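Local coordinates for beta-galactosidase (PDB 3TTY), which hydrolyses terminal beta-galactosidic bonds, binding galactose in a TIM-barrel domain that is followed by a trimerisation domain, at residues A[393-405]-A[439-451]. Sequence-based numbering, arbitrary orientation.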
loop_
_atom_site.group_PDB
_atom_site.type_symbol
_atom_site.label_atom_id
_atom_site.label_comp_id
_atom_site.label_asym_id
_atom_site.label_seq_id
_atom_site.Cartn_x
_atom_site.Cartn_y
_atom_site.Cartn_z
ATOM N N ALA A 393 32.662 32.253 -10.625
ATOM C CA ALA A 393 32.925 31.528 -11.867
ATOM C C ALA A 393 31.616 30.982 -12.441
ATOM O O ALA A 393 30.734 30.575 -11.697
ATOM C CB ALA A 393 33.913 30.408 -11.632
ATOM N N ARG A 394 31.495 30.959 -13.763
ATOM C CA ARG A 394 30.225 30.602 -14.386
ATOM C C ARG A 394 30.348 29.539 -15.471
ATOM O O ARG A 394 31.439 29.279 -15.971
ATOM C CB ARG A 394 29.537 31.862 -14.910
ATOM C CG ARG A 394 29.201 32.839 -13.785
ATOM C CD ARG A 394 28.809 34.204 -14.309
ATOM N NE ARG A 394 27.405 34.259 -14.698
ATOM C CZ ARG A 394 26.422 34.669 -13.900
ATOM N NH1 ARG A 394 26.680 35.069 -12.654
ATOM N NH2 ARG A 394 25.173 34.681 -14.353
ATOM N N SER A 395 29.228 28.907 -15.810
ATOM C CA SER A 395 29.185 27.950 -16.911
ATOM C C SER A 395 29.186 28.668 -18.252
ATOM O O SER A 395 28.552 29.716 -18.401
ATOM C CB SER A 395 27.931 27.072 -16.827
ATOM O OG SER A 395 27.736 26.375 -18.051
ATOM N N GLU A 396 29.892 28.097 -19.225
ATOM C CA GLU A 396 29.843 28.583 -20.604
ATOM C C GLU A 396 29.347 27.490 -21.540
ATOM O O GLU A 396 29.768 27.392 -22.692
ATOM C CB GLU A 396 31.200 29.167 -21.036
ATOM C CG GLU A 396 31.418 30.562 -20.431
ATOM C CD GLU A 396 32.723 31.226 -20.829
ATOM O OE1 GLU A 396 33.501 30.633 -21.615
ATOM O OE2 GLU A 396 32.967 32.353 -20.342
ATOM N N ALA A 397 28.432 26.679 -21.017
ATOM C CA ALA A 397 27.777 25.619 -21.770
ATOM C C ALA A 397 27.276 26.108 -23.117
ATOM O O ALA A 397 26.829 27.254 -23.241
ATOM C CB ALA A 397 26.620 25.038 -20.969
ATOM N N LYS A 398 27.361 25.228 -24.115
ATOM C CA LYS A 398 26.800 25.476 -25.442
ATOM C C LYS A 398 25.612 24.561 -25.630
ATOM O O LYS A 398 24.927 24.622 -26.647
ATOM C CB LYS A 398 27.818 25.188 -26.556
ATOM C CG LYS A 398 29.070 26.041 -26.531
ATOM C CD LYS A 398 28.752 27.514 -26.567
ATOM C CE LYS A 398 30.038 28.333 -26.561
ATOM N NZ LYS A 398 30.973 27.927 -27.668
ATOM N N VAL A 399 25.382 23.692 -24.652
ATOM C CA VAL A 399 24.251 22.782 -24.707
ATOM C C VAL A 399 23.333 23.043 -23.507
ATOM O O VAL A 399 23.806 23.162 -22.374
ATOM C CB VAL A 399 24.730 21.311 -24.713
ATOM C CG1 VAL A 399 23.547 20.348 -24.709
ATOM C CG2 VAL A 399 25.653 21.054 -25.905
ATOM N N ALA A 400 22.027 23.142 -23.757
ATOM C CA ALA A 400 21.048 23.369 -22.692
ATOM C C ALA A 400 19.985 22.279 -22.677
ATOM O O ALA A 400 19.621 21.745 -23.727
ATOM C CB ALA A 400 20.398 24.718 -22.840
ATOM N N VAL A 401 19.499 21.951 -21.484
ATOM C CA VAL A 401 18.369 21.046 -21.335
ATOM C C VAL A 401 17.295 21.644 -20.420
ATOM O O VAL A 401 17.562 22.081 -19.291
ATOM C CB VAL A 401 18.791 19.633 -20.880
ATOM C CG1 VAL A 401 20.003 19.705 -20.000
ATOM C CG2 VAL A 401 17.631 18.923 -20.197
ATOM N N MET A 402 16.082 21.667 -20.955
ATOM C CA MET A 402 14.965 22.374 -20.366
ATOM C C MET A 402 14.219 21.484 -19.398
ATOM O O MET A 402 14.081 20.281 -19.618
ATOM C CB MET A 402 13.994 22.824 -21.462
ATOM C CG MET A 402 14.460 23.999 -22.287
ATOM S SD MET A 402 13.324 24.328 -23.643
ATOM C CE MET A 402 13.899 25.934 -24.174
ATOM N N TYR A 403 13.734 22.105 -18.333
ATOM C CA TYR A 403 12.940 21.447 -17.319
ATOM C C TYR A 403 11.916 22.492 -16.877
ATOM O O TYR A 403 12.232 23.676 -16.793
ATOM C CB TYR A 403 13.829 21.019 -16.131
ATOM C CG TYR A 403 13.026 20.642 -14.910
ATOM C CD1 TYR A 403 12.335 19.433 -14.853
ATOM C CD2 TYR A 403 12.924 21.505 -13.829
ATOM C CE1 TYR A 403 11.579 19.092 -13.754
ATOM C CE2 TYR A 403 12.167 21.168 -12.715
ATOM C CZ TYR A 403 11.496 19.959 -12.690
ATOM O OH TYR A 403 10.741 19.619 -11.598
ATOM N N ASP A 404 10.696 22.068 -16.593
ATOM C CA ASP A 404 9.659 23.013 -16.193
ATOM C C ASP A 404 8.705 22.380 -15.205
ATOM O O ASP A 404 8.222 21.276 -15.447
ATOM C CB ASP A 404 8.863 23.479 -17.415
ATOM C CG ASP A 404 7.838 24.545 -17.064
ATOM O OD1 ASP A 404 6.647 24.214 -16.958
ATOM O OD2 ASP A 404 8.227 25.710 -16.869
ATOM N N TRP A 405 8.396 23.084 -14.117
ATOM C CA TRP A 405 7.542 22.506 -13.072
ATOM C C TRP A 405 6.079 22.363 -13.483
ATOM O O TRP A 405 5.399 21.420 -13.043
ATOM C CB TRP A 405 7.637 23.290 -11.744
ATOM C CG TRP A 405 8.677 22.777 -10.803
ATOM C CD1 TRP A 405 8.504 21.862 -9.804
ATOM C CD2 TRP A 405 10.063 23.157 -10.764
ATOM N NE1 TRP A 405 9.699 21.648 -9.140
ATOM C CE2 TRP A 405 10.668 22.434 -9.708
ATOM C CE3 TRP A 405 10.845 24.051 -11.507
ATOM C CZ2 TRP A 405 12.024 22.565 -9.388
ATOM C CZ3 TRP A 405 12.196 24.182 -11.183
ATOM C CH2 TRP A 405 12.771 23.442 -10.138
ATOM N N ILE A 439 30.266 16.845 -21.770
ATOM C CA ILE A 439 29.785 17.984 -22.539
ATOM C C ILE A 439 29.191 18.949 -21.542
ATOM O O ILE A 439 28.252 18.606 -20.829
ATOM C CB ILE A 439 28.685 17.593 -23.559
ATOM C CG1 ILE A 439 29.136 16.441 -24.469
ATOM C CG2 ILE A 439 28.274 18.806 -24.384
ATOM C CD1 ILE A 439 30.040 16.876 -25.597
ATOM N N GLN A 440 29.747 20.151 -21.477
ATOM C CA GLN A 440 29.272 21.153 -20.539
ATOM C C GLN A 440 27.830 21.516 -20.874
ATOM O O GLN A 440 27.516 21.859 -22.014
ATOM C CB GLN A 440 30.159 22.388 -20.606
ATOM C CG GLN A 440 29.763 23.486 -19.635
ATOM C CD GLN A 440 30.037 23.119 -18.180
ATOM O OE1 GLN A 440 30.749 22.145 -17.884
ATOM N NE2 GLN A 440 29.462 23.899 -17.261
ATOM N N THR A 441 26.952 21.435 -19.881
ATOM C CA THR A 441 25.528 21.618 -20.117
ATOM C C THR A 441 24.868 22.426 -19.001
ATOM O O THR A 441 25.259 22.334 -17.833
ATOM C CB THR A 441 24.821 20.259 -20.203
ATOM O OG1 THR A 441 24.996 19.582 -18.959
ATOM C CG2 THR A 441 25.428 19.399 -21.278
ATOM N N ASP A 442 23.876 23.227 -19.369
ATOM C CA ASP A 442 23.059 23.956 -18.404
ATOM C C ASP A 442 21.641 23.427 -18.412
ATOM O O ASP A 442 21.045 23.263 -19.480
ATOM C CB ASP A 442 22.957 25.432 -18.775
ATOM C CG ASP A 442 24.260 26.150 -18.662
ATOM O OD1 ASP A 442 25.150 25.653 -17.936
ATOM O OD2 ASP A 442 24.373 27.225 -19.288
ATOM N N MET A 443 21.094 23.197 -17.221
ATOM C CA MET A 443 19.661 23.002 -17.065
ATOM C C MET A 443 19.024 24.385 -17.109
ATOM O O MET A 443 19.488 25.301 -16.429
ATOM C CB MET A 443 19.357 22.317 -15.733
ATOM C CG MET A 443 19.922 20.912 -15.614
ATOM S SD MET A 443 19.201 19.791 -16.819
ATOM C CE MET A 443 17.459 20.123 -16.558
ATOM N N ILE A 444 17.981 24.549 -17.917
ATOM C CA ILE A 444 17.388 25.875 -18.091
ATOM C C ILE A 444 15.866 25.848 -18.054
ATOM O O ILE A 444 15.257 24.803 -18.250
ATOM C CB ILE A 444 17.823 26.527 -19.424
ATOM C CG1 ILE A 444 17.318 25.705 -20.619
ATOM C CG2 ILE A 444 19.341 26.701 -19.471
ATOM C CD1 ILE A 444 17.311 26.486 -21.933
ATOM N N SER A 445 15.257 27.001 -17.785
ATOM C CA SER A 445 13.810 27.131 -17.887
ATOM C C SER A 445 13.387 27.185 -19.366
ATOM O O SER A 445 14.211 27.432 -20.264
ATOM C CB SER A 445 13.323 28.379 -17.159
ATOM O OG SER A 445 13.360 29.514 -18.014
ATOM N N VAL A 446 12.107 26.941 -19.614
ATOM C CA VAL A 446 11.573 27.068 -20.950
ATOM C C VAL A 446 11.621 28.519 -21.422
ATOM O O VAL A 446 11.402 28.782 -22.603
ATOM C CB VAL A 446 10.117 26.546 -21.042
ATOM C CG1 VAL A 446 10.074 25.056 -20.812
ATOM C CG2 VAL A 446 9.203 27.291 -20.061
ATOM N N GLU A 447 11.909 29.448 -20.504
ATOM C CA GLU A 447 11.921 30.884 -20.797
ATOM C C GLU A 447 13.310 31.486 -20.971
ATOM O O GLU A 447 13.438 32.675 -21.250
ATOM C CB GLU A 447 11.223 31.660 -19.687
ATOM C CG GLU A 447 9.748 31.422 -19.624
ATOM C CD GLU A 447 9.164 31.745 -18.268
ATOM O OE1 GLU A 447 8.261 30.986 -17.818
ATOM O OE2 GLU A 447 9.610 32.753 -17.660
ATOM N N GLU A 448 14.347 30.686 -20.771
ATOM C CA GLU A 448 15.714 31.188 -20.829
ATOM C C GLU A 448 16.054 31.754 -22.218
ATOM O O GLU A 448 15.582 31.254 -23.235
ATOM C CB GLU A 448 16.697 30.067 -20.465
ATOM C CG GLU A 448 18.140 30.523 -20.347
ATOM C CD GLU A 448 18.309 31.612 -19.310
ATOM O OE1 GLU A 448 17.988 31.362 -18.132
ATOM O OE2 GLU A 448 18.745 32.727 -19.674
ATOM N N ASP A 449 16.866 32.805 -22.244
ATOM C CA ASP A 449 17.410 33.336 -23.485
ATOM C C ASP A 449 18.209 32.231 -24.185
ATOM O O ASP A 449 19.199 31.747 -23.655
ATOM C CB ASP A 449 18.299 34.548 -23.184
ATOM C CG ASP A 449 19.219 34.908 -24.345
ATOM O OD1 ASP A 449 18.832 34.703 -25.519
ATOM O OD2 ASP A 449 20.341 35.395 -24.074
ATOM N N LEU A 450 17.763 31.822 -25.365
ATOM C CA LEU A 450 18.325 30.654 -26.027
ATOM C C LEU A 450 19.552 31.003 -26.864
ATOM O O LEU A 450 20.232 30.117 -27.381
ATOM C CB LEU A 450 17.258 30.007 -26.913
ATOM C CG LEU A 450 16.488 28.785 -26.407
ATOM C CD1 LEU A 450 16.479 28.704 -24.890
ATOM C CD2 LEU A 450 15.061 28.736 -26.977
ATOM N N SER A 451 19.831 32.295 -27.001
ATOM C CA SER A 451 20.842 32.750 -27.958
ATOM C C SER A 451 22.258 32.225 -27.685
ATOM O O SER A 451 23.032 32.005 -28.614
ATOM C CB SER A 451 20.856 34.279 -28.046
ATOM O OG SER A 451 21.349 34.853 -26.845
HETATM O O HOH W 1 28.802 22.954 -24.075
HETATM O O HOH W 2 10.804 26.202 -17.154
#
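Two neighbouring parallel strands, 399-402 and 441-444, are the first two in sequence of the mixed sheet of the trimerisation domain, with 441-444 outermost in this chain; the chain between them is largely helical, as in a right-handed beta-alpha-beta crossover. Val401 makes two of the four backbone bonds across the pair, through N to Asp442 O (2.9 Å) and through O from Ile444 N; Asp442 N to Val399 O and Tyr403 N to Ile444 O (3.1 Å) make up the rest. With its chain bent at chi2 and chi3, Met443 folds SD against Val401 CG1 (3.3 Å) and brings CE to Tyr403 CB; on the other face Met402 CG crosses Ile444 CG1 at 3.7 Å. Ahead of the strands, Ser395 OG lies anti to its backbone N (chi1 166°), donates to the syn lone pair of Asp442 OD1 (2.7 Å) and receives Gln440 NE2 almost straight (177°), plus Ala397 N in an ST turn, while Gln440 OE1 takes the backbone N of Glu621. With an alanine here, Gln440 NE2 and Ala397 N would probably lose this acceptor and Asp442 OD1 one of its donors. Arg295 pairs with Asp442 OD1 as well. Helix 423-435 packs on Thr441 and Met443, helix 468-477 covers Met402 on the opposite face, and strand 455-458 continues the sheet beyond 399-402.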